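Local coordinates for Beta/gamma crystallin 'Greek key' domain-containing protein (Methanosaeta thermophila PT, PDB 5HT7) that binds iron(II) and probably other transition-metal ions as a trimeric betagamma-crystallin domain, the metal being held between its three subunits, at residues V13-F18 with G25-F30. Numbering follows the deposited sequence.
Sequences VHKHIF and GADIAF. With FE2 (Fe (II) ion), chain D.
Lys15 meets segment 25-30 twice, with its aliphatic stem on Phe30 and its ammonium on Asp27. Lys15 CB stands over one face of the Phe30 ring, 3.9 Å from the centroid and displaced toward the rim, a CH-pi contact; further out, Lys15 CD passes 3.8 Å from Phe30 CD2. The chain runs extended from a chi1 of 180° and bends only at its last torsion, chi4 60°, which brings Lys15 NZ to the anti lone pair of Asp27 OD2 in a 2.8 Å salt bridge. Asp21 gives NZ a second carboxylate. With alanine in place of Lys15, Asp27 and Asp21 would probably be left without their shared cation and Phe30 CD2 without its CD neighbour. At the ring's edge Val13 O lies 3.5 Å from Phe30 CE1, and Val13 CG2 makes a looser apolar contact.

The other carboxylate oxygen, Asp27 OD1, shapes the loop: it accepts from Ala29 N, 39° out of the carboxylate plane, in an Asx turn inside the type I beta turn from Asp27 to Phe30. It also bonds to Gly12 N of the second subunit.

On the strand, His14 points away from this loop, His16 makes no contact with it, and their NE2 atoms bind iron at 2.2 and 2.3 Å; the same two histidines of the other two subunits complete six ligands. Within this chain, strand 14-16 is an outer strand of one four-stranded antiparallel sheet of the betagamma-crystallin Greek-key fold, paired with strand 3-5, and the loop between strands 20-21 and 36-39 folds back against it, with Phe30 also touching Leu4.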
loop_
_atom_site.group_PDB
_atom_site.type_symbol
_atom_site.label_atom_id
_atom_site.label_comp_id
_atom_site.label_asym_id
_atom_site.label_seq_id
_atom_site.Cartn_x
_atom_site.Cartn_y
_atom_site.Cartn_z
ATOM N N VAL A 13 8.356 3.329 -6.567
ATOM C CA VAL A 13 7.276 2.345 -6.584
ATOM C C VAL A 13 7.459 1.362 -5.419
ATOM O O VAL A 13 8.578 1.074 -5.010
ATOM C CB VAL A 13 7.204 1.561 -7.922
ATOM C CG1 VAL A 13 6.775 2.489 -9.062
ATOM C CG2 VAL A 13 8.536 0.905 -8.242
ATOM N N HIS A 14 6.351 0.894 -4.857
ATOM C CA HIS A 14 6.439 0.034 -3.689
ATOM C C HIS A 14 5.628 -1.231 -3.905
ATOM O O HIS A 14 4.792 -1.300 -4.811
ATOM C CB HIS A 14 5.973 0.783 -2.437
ATOM C CG HIS A 14 4.503 1.048 -2.399
ATOM N ND1 HIS A 14 3.936 2.179 -2.945
ATOM C CD2 HIS A 14 3.484 0.337 -1.858
ATOM C CE1 HIS A 14 2.627 2.150 -2.752
ATOM N NE2 HIS A 14 2.330 1.037 -2.104
ATOM N N LYS A 15 5.892 -2.226 -3.065
ATOM C CA LYS A 15 5.293 -3.541 -3.175
ATOM C C LYS A 15 4.985 -4.078 -1.782
ATOM O O LYS A 15 5.874 -4.158 -0.946
ATOM C CB LYS A 15 6.244 -4.490 -3.918
ATOM C CG LYS A 15 5.729 -5.913 -4.099
ATOM C CD LYS A 15 6.715 -6.717 -4.953
ATOM C CE LYS A 15 6.429 -8.209 -4.825
ATOM N NZ LYS A 15 5.073 -8.571 -5.276
ATOM N N HIS A 16 3.730 -4.449 -1.549
ATOM C CA HIS A 16 3.306 -5.033 -0.281
ATOM C C HIS A 16 3.487 -6.528 -0.274
ATOM O O HIS A 16 3.067 -7.215 -1.220
ATOM C CB HIS A 16 1.835 -4.730 -0.016
ATOM C CG HIS A 16 1.553 -3.269 0.107
ATOM N ND1 HIS A 16 1.715 -2.585 1.287
ATOM C CD2 HIS A 16 1.152 -2.358 -0.810
ATOM C CE1 HIS A 16 1.404 -1.313 1.102
ATOM N NE2 HIS A 16 1.062 -1.150 -0.163
ATOM N N ILE A 17 4.070 -7.032 0.805
ATOM C CA ILE A 17 4.283 -8.467 0.958
ATOM C C ILE A 17 3.450 -8.980 2.122
ATOM O O ILE A 17 3.605 -8.512 3.248
ATOM C CB ILE A 17 5.755 -8.812 1.229
ATOM C CG1 ILE A 17 6.675 -8.032 0.284
ATOM C CG2 ILE A 17 5.966 -10.307 1.089
ATOM C CD1 ILE A 17 6.575 -8.491 -1.141
ATOM N N PHE A 18 2.562 -9.929 1.846
ATOM C CA PHE A 18 1.731 -10.497 2.891
ATOM C C PHE A 18 2.171 -11.926 3.126
ATOM O O PHE A 18 1.996 -12.781 2.257
ATOM C CB PHE A 18 0.248 -10.402 2.515
ATOM C CG PHE A 18 -0.273 -8.985 2.525
ATOM C CD1 PHE A 18 -0.687 -8.400 3.709
ATOM C CD2 PHE A 18 -0.305 -8.231 1.363
ATOM C CE1 PHE A 18 -1.140 -7.090 3.728
ATOM C CE2 PHE A 18 -0.761 -6.922 1.375
ATOM C CZ PHE A 18 -1.180 -6.352 2.554
ATOM N N GLY A 25 10.488 -11.258 -8.285
ATOM C CA GLY A 25 10.833 -10.816 -9.632
ATOM C C GLY A 25 9.813 -11.145 -10.708
ATOM O O GLY A 25 9.940 -10.713 -11.853
ATOM N N ALA A 26 8.802 -11.925 -10.347
ATOM C CA ALA A 26 7.736 -12.269 -11.274
ATOM C C ALA A 26 6.688 -11.151 -11.332
ATOM O O ALA A 26 5.799 -11.176 -12.176
ATOM C CB ALA A 26 7.091 -13.602 -10.874
ATOM N N ASP A 27 6.810 -10.172 -10.439
ATOM C CA ASP A 27 5.887 -9.040 -10.388
ATOM C C ASP A 27 6.305 -7.967 -11.384
ATOM O O ASP A 27 7.185 -7.167 -11.096
ATOM C CB ASP A 27 5.829 -8.441 -8.976
ATOM C CG ASP A 27 4.621 -7.520 -8.777
ATOM O OD1 ASP A 27 4.024 -7.095 -9.787
ATOM O OD2 ASP A 27 4.269 -7.238 -7.612
ATOM N N ILE A 28 5.653 -7.936 -12.541
ATOM C CA ILE A 28 6.008 -6.994 -13.600
ATOM C C ILE A 28 5.783 -5.540 -13.204
ATOM O O ILE A 28 6.418 -4.636 -13.754
ATOM C CB ILE A 28 5.217 -7.269 -14.892
ATOM C CG1 ILE A 28 3.714 -7.204 -14.625
ATOM C CG2 ILE A 28 5.609 -8.612 -15.482
ATOM C CD1 ILE A 28 2.871 -7.240 -15.890
ATOM N N ALA A 29 4.891 -5.312 -12.246
ATOM C CA ALA A 29 4.594 -3.957 -11.791
ATOM C C ALA A 29 5.672 -3.442 -10.846
ATOM O O ALA A 29 5.689 -2.268 -10.485
ATOM C CB ALA A 29 3.238 -3.909 -11.111
ATOM N N PHE A 30 6.568 -4.333 -10.440
ATOM C CA PHE A 30 7.678 -3.953 -9.577
ATOM C C PHE A 30 8.983 -4.231 -10.322
ATOM O O PHE A 30 9.795 -5.046 -9.896
ATOM C CB PHE A 30 7.622 -4.714 -8.249
ATOM C CG PHE A 30 8.493 -4.125 -7.170
ATOM C CD1 PHE A 30 8.256 -2.848 -6.693
ATOM C CD2 PHE A 30 9.536 -4.859 -6.620
ATOM C CE1 PHE A 30 9.045 -2.296 -5.703
ATOM C CE2 PHE A 30 10.336 -4.315 -5.626
ATOM C CZ PHE A 30 10.084 -3.021 -5.163
HETATM FE FE FE2 D . 0.267 0.631 -1.325
#